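Long-range contacts in polyketide synthase PksL (Bacillus subtilis, PDB 5E1V), which probably removes water from beta-hydroxyacyl intermediates through a dehydratase domain during assembly of the polyketide bacillaene: residues Thr6-Leu11 with Val70-Ile75; Thr64-Ala69 with Glu93-Lys98; Gly168-Leu173 with Asp232-Ile237. One frame throughout, in Å; residues are numbered along the deposited sequence.

Contact 1. Residues Thr6-Leu11 with Val70-Ile75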
ATOM      1  N   THR A   6      -8.646  20.063  -1.261  1.00 27.51           N
ATOM      2  CA  THR A   6      -7.661  19.778  -2.333  1.00 28.16           C
ATOM      3  C   THR A   6      -6.239  19.778  -1.769  1.00 27.08           C
ATOM      4  O   THR A   6      -5.925  20.499  -0.824  1.00 24.48           O
ATOM      5  CB  THR A   6      -7.736  20.779  -3.479  1.00 31.74           C
ATOM      6  OG1 THR A   6      -7.023  21.942  -3.084  1.00 41.41           O
ATOM      7  CG2 THR A   6      -9.205  21.173  -3.877  1.00 33.37           C
ATOM      8  N   LYS A   7      -5.354  18.977  -2.362  1.00 23.13           N
ATOM      9  CA  LYS A   7      -3.998  18.896  -1.898  1.00 19.12           C
ATOM     10  C   LYS A   7      -3.249  18.657  -3.195  1.00 20.54           C
ATOM     11  O   LYS A   7      -3.705  17.900  -4.054  1.00 16.87           O
ATOM     12  CB  LYS A   7      -3.813  17.718  -0.949  1.00 20.03           C
ATOM     13  CG  LYS A   7      -2.420  17.451  -0.428  1.00 22.11           C
ATOM     14  CD  LYS A   7      -1.816  18.516   0.473  1.00 23.71           C
ATOM     15  CE  LYS A   7      -0.602  17.925   1.203  1.00 27.83           C
ATOM     16  NZ  LYS A   7      -0.101  18.935   2.174  1.00 30.12           N
ATOM     17  N   GLN A   8      -2.188  19.429  -3.361  1.00 18.28           N
ATOM     18  CA  GLN A   8      -1.265  19.289  -4.474  1.00 18.73           C
ATOM     19  C   GLN A   8       0.058  18.718  -3.978  1.00 19.93           C
ATOM     20  O   GLN A   8       0.682  19.264  -3.007  1.00 21.43           O
ATOM     21  CB  GLN A   8      -1.065  20.681  -5.128  1.00 22.74           C
ATOM     22  CG  GLN A   8      -0.165  20.598  -6.326  1.00 25.39           C
ATOM     23  CD  GLN A   8      -0.007  21.927  -7.051  1.00 29.72           C
ATOM     24  OE1 GLN A   8       0.962  22.630  -6.805  1.00 34.39           O
ATOM     25  NE2 GLN A   8      -0.941  22.258  -7.947  1.00 27.33           N
ATOM     26  N   LEU A   9       0.493  17.603  -4.607  1.00 17.86           N
ATOM     27  CA  LEU A   9       1.716  16.904  -4.244  1.00 17.86           C
ATOM     28  C   LEU A   9       2.690  17.043  -5.422  1.00 19.25           C
ATOM     29  O   LEU A   9       2.250  17.002  -6.566  1.00 18.47           O
ATOM     30  CB  LEU A   9       1.443  15.412  -3.989  1.00 17.39           C
ATOM     31  CG  LEU A   9       0.548  15.004  -2.834  1.00 19.28           C
ATOM     32  CD1 LEU A   9       0.689  13.487  -2.541  1.00 21.05           C
ATOM     33  CD2 LEU A   9       0.878  15.747  -1.548  1.00 20.77           C
ATOM     34  N   THR A  10       3.981  17.236  -5.148  1.00 19.01           N
ATOM     35  CA  THR A  10       4.972  17.242  -6.239  1.00 21.19           C
ATOM     36  C   THR A  10       5.793  15.979  -6.151  1.00 20.20           C
ATOM     37  O   THR A  10       6.533  15.740  -5.205  1.00 21.80           O
ATOM     38  CB  THR A  10       5.819  18.514  -6.278  1.00 27.28           C
ATOM     39  OG1 THR A  10       6.682  18.521  -5.134  1.00 31.79           O
ATOM     40  CG2 THR A  10       4.918  19.719  -6.261  1.00 24.83           C
ATOM     41  N   LEU A  11       5.604  15.126  -7.129  1.00 18.89           N
ATOM     42  CA  LEU A  11       6.154  13.773  -7.057  1.00 17.40           C
ATOM     43  C   LEU A  11       7.239  13.651  -8.129  1.00 18.83           C
ATOM     44  O   LEU A  11       6.996  13.983  -9.319  1.00 17.75           O
ATOM     45  CB  LEU A  11       5.069  12.782  -7.299  1.00 18.46           C
ATOM     46  CG  LEU A  11       3.999  12.846  -6.192  1.00 17.40           C
ATOM     47  CD1 LEU A  11       2.827  11.963  -6.600  1.00 17.81           C
ATOM     48  CD2 LEU A  11       4.576  12.389  -4.898  1.00 16.94           C
ATOM     49  N   VAL A  70       8.739  16.106 -13.081  1.00 21.22           N
ATOM     50  CA  VAL A  70       7.965  16.239 -11.800  1.00 24.47           C
ATOM     51  C   VAL A  70       6.526  15.969 -12.158  1.00 24.08           C
ATOM     52  O   VAL A  70       6.098  16.499 -13.190  1.00 25.04           O
ATOM     53  CB  VAL A  70       8.037  17.662 -11.216  1.00 27.08           C
ATOM     54  CG1 VAL A  70       7.088  17.813 -10.022  1.00 32.41           C
ATOM     55  CG2 VAL A  70       9.439  18.039 -10.785  1.00 27.20           C
ATOM     56  N   ILE A  71       5.790  15.164 -11.381  1.00 21.51           N
ATOM     57  CA  ILE A  71       4.380  15.016 -11.596  1.00 22.93           C
ATOM     58  C   ILE A  71       3.669  15.846 -10.493  1.00 22.28           C
ATOM     59  O   ILE A  71       3.797  15.602  -9.292  1.00 18.54           O
ATOM     60  CB  ILE A  71       3.872  13.541 -11.629  1.00 25.46           C
ATOM     61  CG1 ILE A  71       4.165  12.811 -12.964  1.00 30.69           C
ATOM     62  CG2 ILE A  71       2.337  13.504 -11.418  1.00 22.68           C
ATOM     63  CD1 ILE A  71       5.537  12.961 -13.543  1.00 36.90           C
ATOM     64  N   VAL A  72       2.908  16.836 -10.931  1.00 21.12           N
ATOM     65  CA  VAL A  72       2.191  17.671 -10.006  1.00 20.72           C
ATOM     66  C   VAL A  72       0.811  17.049  -9.884  1.00 20.97           C
ATOM     67  O   VAL A  72       0.032  17.104 -10.836  1.00 21.13           O
ATOM     68  CB  VAL A  72       2.134  19.091 -10.506  1.00 26.09           C
ATOM     69  CG1 VAL A  72       1.329  19.929  -9.525  1.00 24.06           C
ATOM     70  CG2 VAL A  72       3.576  19.635 -10.689  1.00 28.43           C
ATOM     71  N   LEU A  73       0.552  16.404  -8.749  1.00 19.07           N
ATOM     72  CA  LEU A  73      -0.638  15.601  -8.530  1.00 17.23           C
ATOM     73  C   LEU A  73      -1.649  16.384  -7.692  1.00 15.89           C
ATOM     74  O   LEU A  73      -1.397  16.725  -6.539  1.00 16.16           O
ATOM     75  CB  LEU A  73      -0.282  14.236  -7.883  1.00 16.85           C
ATOM     76  CG  LEU A  73      -1.374  13.129  -7.785  1.00 17.01           C
ATOM     77  CD1 LEU A  73      -1.747  12.578  -9.141  1.00 17.54           C
ATOM     78  CD2 LEU A  73      -0.976  11.925  -6.909  1.00 17.64           C
ATOM     79  N   ASN A  74      -2.792  16.649  -8.298  1.00 16.56           N
ATOM     80  CA  ASN A  74      -3.857  17.383  -7.678  1.00 17.58           C
ATOM     81  C   ASN A  74      -4.822  16.371  -7.145  1.00 18.33           C
ATOM     82  O   ASN A  74      -5.329  15.540  -7.932  1.00 16.74           O
ATOM     83  CB  ASN A  74      -4.474  18.281  -8.741  1.00 24.96           C
ATOM     84  CG  ASN A  74      -3.870  19.655  -8.734  1.00 30.01           C
ATOM     85  OD1 ASN A  74      -2.959  19.949  -7.963  1.00 31.98           O
ATOM     86  ND2 ASN A  74      -4.424  20.537  -9.550  1.00 41.64           N
ATOM     87  N   ILE A  75      -4.995  16.341  -5.808  1.00 18.71           N
ATOM     88  CA  ILE A  75      -5.976  15.447  -5.163  1.00 18.05           C
ATOM     89  C   ILE A  75      -7.172  16.291  -4.719  1.00 20.58           C
ATOM     90  O   ILE A  75      -7.002  17.199  -3.919  1.00 21.15           O
ATOM     91  CB  ILE A  75      -5.369  14.616  -4.036  1.00 20.90           C
ATOM     92  CG1 ILE A  75      -4.192  13.830  -4.594  1.00 20.60           C
ATOM     93  CG2 ILE A  75      -6.328  13.592  -3.461  1.00 19.63           C
ATOM     94  CD1 ILE A  75      -3.229  13.469  -3.541  1.00 21.89           C
TER
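The carboxamides of Gln-8 and Asn-74 lie side by side, pointing the same way and only 13° from coplanar. They meet edge to edge: Gln-8 NE2 donates to Asn-74 OD1 at 3.1 Å, the acceptor lying in the plane of the glutamine amide and offering an in-plane lone pair. One face of that amide rests on a methyl group, with Val-72 CG1 3.4 Å from Gln-8 CD. Gln-8 reaches this position by standing fully extended, its CG anti to the backbone N (chi1 -178°), and the bond and the methyl together probably restrict rotation of its otherwise exposed end.

Thr-10 continues the same face of the strand pair, its CB 4.0 Å from Val-70 CG1. The face bearing Leu-9, Leu-11, Leu-73 and Ile-75 is apolar. Here Leu-9 CD1 meets Ile-75 CD1 at 4.0 Å, while Leu-11 CD1 reaches Leu-73 CD2 at 3.8 Å, and both pairs cross at a slant. Leu-9 and Ile-75 also pack on Ile-37 of helix 34-44.

Between the faces run six backbone bonds, two each for Lys-7 with Ile-75, Leu-9 with Leu-73 and Leu-11 with Ile-71. Val-72 and Asn-74 turn their own backbone bonds to strand 84-94, so strand 4-11 forms the outer margin. A curled antiparallel sheet with its apolar face set against a helix is the arrangement of the hotdog fold.

Contact 2. Residues Thr64-Ala69 with Glu93-Lys98; sequences TAEQDA and EKRDGK
Ala-69 sets its methyl over the guanidinium of Arg-95, with CB above the middle of one face and 3.8 Å from Arg-95 CZ, so that this face of the cation has an apolar cover while Glu-66 and Gln-67 come to the rim. Glu-66 does so from the facing turn. Its OE2 accepts from Arg-95 NH1 at 3.3 Å, a longish salt bridge that stays close to the guanidinium plane. The carboxylate is turned 73° out of that plane, however, and uses the anti lone pair of a single oxygen, so this is a one-point grip and not a paired, end-on one. NH1 is shared: Glu-93 OE2, from the same segment as Arg-95, approaches Arg-95 NH1 from out of the plane at 3.4 Å and completes a network of three charged groups.

Glu-66, Gln-67 and Asp-68 are presented by a type II' beta turn from Glu-66 to Ala-69, closed by Ala-69 N donating to Glu-66 O at 2.8 Å; the turn leads from short strand 63-65 into strand 70-81 of the hotdog sheet.

Gln-67, at the corner of this turn, crosses Arg-95 at about a right angle, its amide 78° from the guanidinium. Its OE1 lies near the guanidinium plane beside NH2, but the angle there is too poor for a hydrogen bond. Asp-68 also runs across the arginine; its OD1 is 4.0 Å from Arg-95 CG, and its charge lies beyond salt-bridge range. The first torsion of Arg-95 (chi1 -149°) sets CG 3.6 Å from Ala-69 CA, and bends at chi2 and chi3 then bring the guanidinium over the methyl. A water accepts from Glu-66 N and donates to Glu-93 OE2, joining the turn backbone to the second carboxylate.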
ATOM      1  N   THR A  64       4.565   7.392 -12.596  1.00 17.90           N
ATOM      2  CA  THR A  64       5.956   7.111 -12.903  1.00 19.08           C
ATOM      3  C   THR A  64       6.671   8.430 -13.072  1.00 18.46           C
ATOM      4  O   THR A  64       6.070   9.403 -13.465  1.00 19.11           O
ATOM      5  CB  THR A  64       6.139   6.312 -14.215  1.00 20.34           C
ATOM      6  OG1 THR A  64       5.772   7.128 -15.322  1.00 23.48           O
ATOM      7  CG2 THR A  64       5.294   5.075 -14.224  1.00 23.58           C
ATOM      8  N   ALA A  65       7.963   8.460 -12.773  1.00 19.23           N
ATOM      9  CA  ALA A  65       8.754   9.680 -13.054  1.00 18.81           C
ATOM     10  C   ALA A  65      10.095   9.254 -13.562  1.00 20.69           C
ATOM     11  O   ALA A  65      10.646   8.232 -13.141  1.00 20.21           O
ATOM     12  CB  ALA A  65       8.912  10.523 -11.805  1.00 19.46           C
ATOM     13  N   GLU A  66      10.629   9.992 -14.524  1.00 21.15           N
ATOM     14  CA  GLU A  66      12.033   9.735 -14.811  1.00 24.37           C
ATOM     15  C   GLU A  66      12.861  11.016 -14.805  1.00 18.88           C
ATOM     16  O   GLU A  66      12.348  12.150 -14.973  1.00 18.47           O
ATOM     17  CB  GLU A  66      12.177   8.971 -16.138  1.00 28.30           C
ATOM     18  CG  GLU A  66      11.783   9.840 -17.303  1.00 31.51           C
ATOM     19  CD  GLU A  66      12.124   9.242 -18.664  1.00 37.45           C
ATOM     20  OE1 GLU A  66      12.736   8.159 -18.745  1.00 42.98           O
ATOM     21  OE2 GLU A  66      11.748   9.883 -19.651  1.00 39.85           O
ATOM     22  N   GLN A  67      14.154  10.805 -14.649  1.00 20.35           N
ATOM     23  CA  GLN A  67      15.137  11.851 -14.702  1.00 21.97           C
ATOM     24  C   GLN A  67      14.674  12.943 -13.729  1.00 18.92           C
ATOM     25  O   GLN A  67      14.377  12.613 -12.554  1.00 17.04           O
ATOM     26  CB  GLN A  67      15.317  12.353 -16.142  1.00 24.39           C
ATOM     27  CG  GLN A  67      15.819  11.339 -17.159  1.00 26.17           C
ATOM     28  CD  GLN A  67      15.795  11.975 -18.566  1.00 33.00           C
ATOM     29  OE1 GLN A  67      14.846  12.685 -18.933  1.00 39.78           O
ATOM     30  NE2 GLN A  67      16.849  11.782 -19.322  1.00 32.65           N
ATOM     31  N   ASP A  68      14.555  14.164 -14.222  1.00 19.04           N
ATOM     32  CA  ASP A  68      14.141  15.332 -13.442  1.00 19.73           C
ATOM     33  C   ASP A  68      12.683  15.698 -13.619  1.00 19.51           C
ATOM     34  O   ASP A  68      12.287  16.771 -13.199  1.00 18.05           O
ATOM     35  CB  ASP A  68      14.988  16.592 -13.745  1.00 22.16           C
ATOM     36  CG  ASP A  68      14.988  17.004 -15.226  1.00 24.29           C
ATOM     37  OD1 ASP A  68      14.756  16.185 -16.072  1.00 22.57           O
ATOM     38  OD2 ASP A  68      15.323  18.152 -15.543  1.00 27.23           O
ATOM     39  N   ALA A  69      11.883  14.824 -14.244  1.00 19.18           N
ATOM     40  CA  ALA A  69      10.469  15.152 -14.537  1.00 18.93           C
ATOM     41  C   ALA A  69       9.697  15.196 -13.191  1.00 20.51           C
ATOM     42  O   ALA A  69      10.046  14.489 -12.233  1.00 16.13           O
ATOM     43  CB  ALA A  69       9.853  14.115 -15.464  1.00 20.43           C
ATOM     44  N   GLU A  93       2.627  16.288 -15.860  1.00 29.03           N
ATOM     45  CA  GLU A  93       4.062  16.194 -15.829  1.00 29.40           C
ATOM     46  C   GLU A  93       4.799  17.465 -16.302  1.00 30.17           C
ATOM     47  O   GLU A  93       4.570  17.931 -17.398  1.00 28.26           O
ATOM     48  CB  GLU A  93       4.506  15.008 -16.678  1.00 32.11           C
ATOM     49  CG  GLU A  93       6.037  14.821 -16.614  1.00 33.86           C
ATOM     50  CD  GLU A  93       6.683  14.387 -17.912  1.00 39.99           C
ATOM     51  OE1 GLU A  93       6.748  15.204 -18.842  1.00 46.24           O
ATOM     52  OE2 GLU A  93       7.213  13.264 -17.985  1.00 47.72           O
ATOM     53  N   LYS A  94       5.693  17.990 -15.470  1.00 32.46           N
ATOM     54  CA  LYS A  94       6.415  19.220 -15.739  1.00 36.19           C
ATOM     55  C   LYS A  94       7.853  18.843 -15.934  1.00 36.61           C
ATOM     56  O   LYS A  94       8.447  18.070 -15.178  1.00 30.58           O
ATOM     57  CB  LYS A  94       6.253  20.243 -14.622  1.00 39.30           C
ATOM     58  CG  LYS A  94       4.903  20.944 -14.641  1.00 41.87           C
ATOM     59  CD  LYS A  94       4.796  22.049 -13.587  1.00 42.24           C
ATOM     60  CE  LYS A  94       3.334  22.388 -13.305  1.00 43.44           C
ATOM     61  NZ  LYS A  94       3.193  23.456 -12.276  1.00 44.16           N
ATOM     62  N   ARG A  95       8.424  19.350 -17.004  1.00 38.93           N
ATOM     63  CA  ARG A  95       9.798  19.048 -17.246  1.00 39.52           C
ATOM     64  C   ARG A  95      10.372  20.122 -18.130  1.00 43.57           C
ATOM     65  O   ARG A  95       9.723  21.131 -18.451  1.00 46.02           O
ATOM     66  CB  ARG A  95       9.914  17.696 -17.926  1.00 42.38           C
ATOM     67  CG  ARG A  95      11.182  16.922 -17.585  1.00 44.79           C
ATOM     68  CD  ARG A  95      11.696  16.188 -18.801  1.00 46.91           C
ATOM     69  NE  ARG A  95      10.826  15.056 -19.113  1.00 51.82           N
ATOM     70  CZ  ARG A  95      11.167  13.766 -19.022  1.00 50.62           C
ATOM     71  NH1 ARG A  95      10.281  12.805 -19.333  1.00 51.50           N
ATOM     72  NH2 ARG A  95      12.374  13.427 -18.631  1.00 47.99           N
ATOM     73  N   ASP A  96      11.608  19.875 -18.500  1.00 41.61           N
ATOM     74  CA  ASP A  96      12.345  20.640 -19.494  1.00 45.02           C
ATOM     75  C   ASP A  96      13.637  19.798 -19.628  1.00 44.62           C
ATOM     76  O   ASP A  96      14.433  19.852 -18.694  1.00 43.13           O
ATOM     77  CB  ASP A  96      12.642  22.037 -18.951  1.00 46.14           C
ATOM     78  CG  ASP A  96      11.467  23.041 -19.160  1.00 47.38           C
ATOM     79  OD1 ASP A  96      11.049  23.664 -18.165  1.00 45.40           O
ATOM     80  OD2 ASP A  96      10.919  23.184 -20.276  1.00 56.28           O
ATOM     81  N   GLY A  97      13.818  18.922 -20.632  1.00 51.50           N
ATOM     82  CA  GLY A  97      12.814  18.419 -21.606  1.00 57.78           C
ATOM     83  C   GLY A  97      11.729  19.320 -22.204  1.00 60.66           C
ATOM     84  O   GLY A  97      11.983  20.478 -22.532  1.00 61.32           O
ATOM     85  N   LYS A  98      10.523  18.759 -22.379  1.00 66.61           N
ATOM     86  CA  LYS A  98       9.367  19.484 -22.948  1.00 62.88           C
ATOM     87  C   LYS A  98       8.416  19.834 -21.818  1.00 62.41           C
ATOM     88  O   LYS A  98       8.140  18.973 -20.976  1.00 66.45           O
ATOM     89  CB  LYS A  98       8.637  18.627 -23.987  1.00 64.81           C
TER
HETATM   90  O   HOH W   1       8.055  11.224 -15.920  1.00 34.07           O

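Contact 3. Residues Gly168-Leu173 with Asp232-Ile237; sequences GVLLEL and DCMTRI
Met-234 sets its CG beside the backbone N (chi1 -62°) and then bends sharply at chi2 (-83°), which lays the thioether alongside Glu-172 on the neighbouring strand. The methyl CE touches Glu-172 CG at 3.5 Å, and the extended glutamate carries its carboxylate onward to Tyr-163, which bonds OE1. On the reverse face Leu-171 has its CG turned to the backbone N side (chi1 -41°), bringing CD1 3.6 Å from Ile-237 CD1 and 3.9 Å from Thr-235 CB. With an alanine here the branched end would go, which would probably open a gap between Thr-235 and Ile-237 and leave the isoleucine end less firmly held on that side. Val-169 CG1 approaches the same Ile-237 CD1 at 4.1 Å, the two side chains pointing the same way. Leu-173 extends the row, its CD1 reaching Thr-235 OG1 at 3.9 Å.

Six backbone bonds tie the antiparallel strands, two each for Val-169 with Ile-237, Leu-171 with Thr-235 and Leu-173 with Cys-233. Helix 190-203 packs on the face of Val-169, Leu-173 and Ile-237, as the central helix does in a hotdog fold, and its Ser-196 bonds the hydroxyl of Thr-235. Arg-236 leads away to salt bridges with Glu-121 and Glu-254. The polar side-chain ends thus find their partners beyond the strand pair, while across it the cohesion comes from backbone bonds and close apolar contact, including the methionine thioether.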
ATOM      1  N   GLY A 168      -2.041 -20.000   5.907  1.00 41.94           N
ATOM      2  CA  GLY A 168      -1.777 -18.632   5.504  1.00 40.63           C
ATOM      3  C   GLY A 168      -0.367 -18.258   5.806  1.00 42.22           C
ATOM      4  O   GLY A 168       0.533 -19.122   5.863  1.00 37.44           O
ATOM      5  N   VAL A 169      -0.159 -16.968   5.996  1.00 37.54           N
ATOM      6  CA  VAL A 169       1.188 -16.484   6.267  1.00 38.55           C
ATOM      7  C   VAL A 169       1.031 -15.370   7.275  1.00 34.91           C
ATOM      8  O   VAL A 169      -0.049 -14.729   7.307  1.00 30.80           O
ATOM      9  CB  VAL A 169       1.806 -16.069   4.907  1.00 41.20           C
ATOM     10  CG1 VAL A 169       1.978 -14.559   4.777  1.00 40.69           C
ATOM     11  CG2 VAL A 169       3.059 -16.870   4.582  1.00 40.69           C
ATOM     12  N   LEU A 170       2.058 -15.177   8.103  1.00 31.78           N
ATOM     13  CA  LEU A 170       2.185 -14.019   8.987  1.00 35.44           C
ATOM     14  C   LEU A 170       3.478 -13.280   8.676  1.00 36.23           C
ATOM     15  O   LEU A 170       4.570 -13.887   8.704  1.00 35.78           O
ATOM     16  CB  LEU A 170       2.219 -14.394  10.459  1.00 36.05           C
ATOM     17  CG  LEU A 170       2.269 -13.165  11.405  1.00 38.77           C
ATOM     18  CD1 LEU A 170       0.948 -12.410  11.367  1.00 40.95           C
ATOM     19  CD2 LEU A 170       2.638 -13.487  12.866  1.00 39.01           C
ATOM     20  N   LEU A 171       3.364 -11.971   8.394  1.00 29.81           N
ATOM     21  CA  LEU A 171       4.520 -11.124   7.972  1.00 27.78           C
ATOM     22  C   LEU A 171       4.925 -10.282   9.121  1.00 25.30           C
ATOM     23  O   LEU A 171       4.096  -9.566   9.674  1.00 26.51           O
ATOM     24  CB  LEU A 171       4.127 -10.163   6.803  1.00 27.44           C
ATOM     25  CG  LEU A 171       3.252 -10.761   5.723  1.00 27.41           C
ATOM     26  CD1 LEU A 171       2.938  -9.752   4.612  1.00 25.44           C
ATOM     27  CD2 LEU A 171       4.009 -11.963   5.129  1.00 29.86           C
ATOM     28  N   GLU A 172       6.199 -10.373   9.522  1.00 24.52           N
ATOM     29  CA  GLU A 172       6.740  -9.613  10.636  1.00 25.10           C
ATOM     30  C   GLU A 172       7.587  -8.563   9.973  1.00 24.58           C
ATOM     31  O   GLU A 172       8.665  -8.869   9.493  1.00 25.90           O
ATOM     32  CB  GLU A 172       7.640 -10.513  11.540  1.00 29.96           C
ATOM     33  CG  GLU A 172       8.355  -9.794  12.675  1.00 31.33           C
ATOM     34  CD  GLU A 172       9.297 -10.699  13.505  1.00 33.23           C
ATOM     35  OE1 GLU A 172       9.556 -11.868  13.145  1.00 38.41           O
ATOM     36  OE2 GLU A 172       9.798 -10.190  14.506  1.00 33.95           O
ATOM     37  N   LEU A 173       7.050  -7.340   9.916  1.00 22.28           N
ATOM     38  CA  LEU A 173       7.538  -6.255   9.089  1.00 23.45           C
ATOM     39  C   LEU A 173       8.002  -5.115   9.952  1.00 20.19           C
ATOM     40  O   LEU A 173       7.357  -4.787  10.913  1.00 21.52           O
ATOM     41  CB  LEU A 173       6.382  -5.744   8.186  1.00 20.33           C
ATOM     42  CG  LEU A 173       6.050  -6.712   7.070  1.00 22.97           C
ATOM     43  CD1 LEU A 173       4.773  -6.316   6.330  1.00 20.78           C
ATOM     44  CD2 LEU A 173       7.217  -6.932   6.115  1.00 24.34           C
ATOM     45  N   ASP A 232       6.246  -0.561  12.399  1.00 21.64           N
ATOM     46  CA  ASP A 232       6.256  -2.026  12.347  1.00 23.71           C
ATOM     47  C   ASP A 232       4.825  -2.509  12.326  1.00 22.54           C
ATOM     48  O   ASP A 232       3.935  -1.764  12.742  1.00 23.28           O
ATOM     49  CB  ASP A 232       7.033  -2.628  13.584  1.00 25.07           C
ATOM     50  CG  ASP A 232       6.398  -2.268  14.919  1.00 24.59           C
ATOM     51  OD1 ASP A 232       6.702  -1.209  15.480  1.00 25.11           O
ATOM     52  OD2 ASP A 232       5.489  -2.993  15.367  1.00 28.21           O
ATOM     53  N   CYS A 233       4.604  -3.753  11.853  1.00 23.80           N
ATOM     54  CA  CYS A 233       3.342  -4.365  12.056  1.00 22.98           C
ATOM     55  C   CYS A 233       3.501  -5.835  11.873  1.00 25.18           C
ATOM     56  O   CYS A 233       4.550  -6.323  11.349  1.00 21.08           O
ATOM     57  CB  CYS A 233       2.319  -3.799  11.051  1.00 24.07           C
ATOM     58  SG  CYS A 233       2.777  -4.056   9.329  1.00 21.12           S
ATOM     59  N   MET A 234       2.438  -6.549  12.267  1.00 26.08           N
ATOM     60  CA  MET A 234       2.315  -7.931  11.967  1.00 25.36           C
ATOM     61  C   MET A 234       1.160  -8.097  10.989  1.00 24.82           C
ATOM     62  O   MET A 234       0.024  -7.820  11.319  1.00 27.66           O
ATOM     63  CB  MET A 234       2.083  -8.723  13.262  1.00 28.53           C
ATOM     64  CG  MET A 234       3.244  -8.617  14.270  1.00 31.74           C
ATOM     65  SD  MET A 234       4.512  -9.823  13.812  1.00 36.48           S
ATOM     66  CE  MET A 234       5.795  -9.467  15.015  1.00 39.86           C
ATOM     67  N   THR A 235       1.460  -8.531   9.784  1.00 22.58           N
ATOM     68  CA  THR A 235       0.407  -8.725   8.768  1.00 21.55           C
ATOM     69  C   THR A 235       0.046 -10.189   8.500  1.00 21.04           C
ATOM     70  O   THR A 235       0.888 -11.009   8.055  1.00 22.18           O
ATOM     71  CB  THR A 235       0.775  -8.113   7.420  1.00 18.96           C
ATOM     72  OG1 THR A 235       1.131  -6.751   7.627  1.00 19.85           O
ATOM     73  CG2 THR A 235      -0.386  -8.267   6.427  1.00 21.01           C
ATOM     74  N   ARG A 236      -1.241 -10.486   8.613  1.00 22.56           N
ATOM     75  CA  ARG A 236      -1.676 -11.840   8.346  1.00 24.60           C
ATOM     76  C   ARG A 236      -2.431 -11.860   7.062  1.00 26.31           C
ATOM     77  O   ARG A 236      -3.242 -10.967   6.786  1.00 26.06           O
ATOM     78  CB  ARG A 236      -2.590 -12.354   9.455  1.00 28.88           C
ATOM     79  CG  ARG A 236      -3.084 -13.777   9.144  1.00 32.14           C
ATOM     80  CD  ARG A 236      -4.011 -14.287  10.200  1.00 35.80           C
ATOM     81  NE  ARG A 236      -5.263 -13.552  10.259  1.00 34.06           N
ATOM     82  CZ  ARG A 236      -6.048 -13.574  11.333  1.00 37.64           C
ATOM     83  NH1 ARG A 236      -5.720 -14.339  12.373  1.00 42.00           N
ATOM     84  NH2 ARG A 236      -7.170 -12.891  11.367  1.00 33.64           N
ATOM     85  N   ILE A 237      -2.135 -12.864   6.256  1.00 22.84           N
ATOM     86  CA  ILE A 237      -2.846 -13.093   5.059  1.00 26.36           C
ATOM     87  C   ILE A 237      -3.315 -14.545   5.141  1.00 29.55           C
ATOM     88  O   ILE A 237      -2.478 -15.457   5.258  1.00 26.48           O
ATOM     89  CB  ILE A 237      -1.947 -12.887   3.831  1.00 27.60           C
ATOM     90  CG1 ILE A 237      -1.360 -11.453   3.872  1.00 29.17           C
ATOM     91  CG2 ILE A 237      -2.757 -13.129   2.564  1.00 26.89           C
ATOM     92  CD1 ILE A 237      -0.003 -11.298   3.289  1.00 30.05           C
TER

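Overall arrangement
Contacts 1 and 2 adjoin because strands 70-81 and 84-94 are neighbours in the sheet and the turn of contact 2 runs straight into strand 70-81; Val-70 O probably accepts from Lys-94 N. Contact 3 lies across the chain's centre, about 21 Å from contact 1 at the nearest atoms, in the second of the two hotdog-type regions. Contacts 1 and 3 are alike, each an antiparallel pair with its apolar face against a helix, but contact 1 sits at a margin and keeps a mixed face with a paired glutamine and asparagine, whereas contact 3 is buried. Contact 2, at the surface, relies on a salt-bridge network round Arg-95, a methyl over its guanidinium and a bridging water.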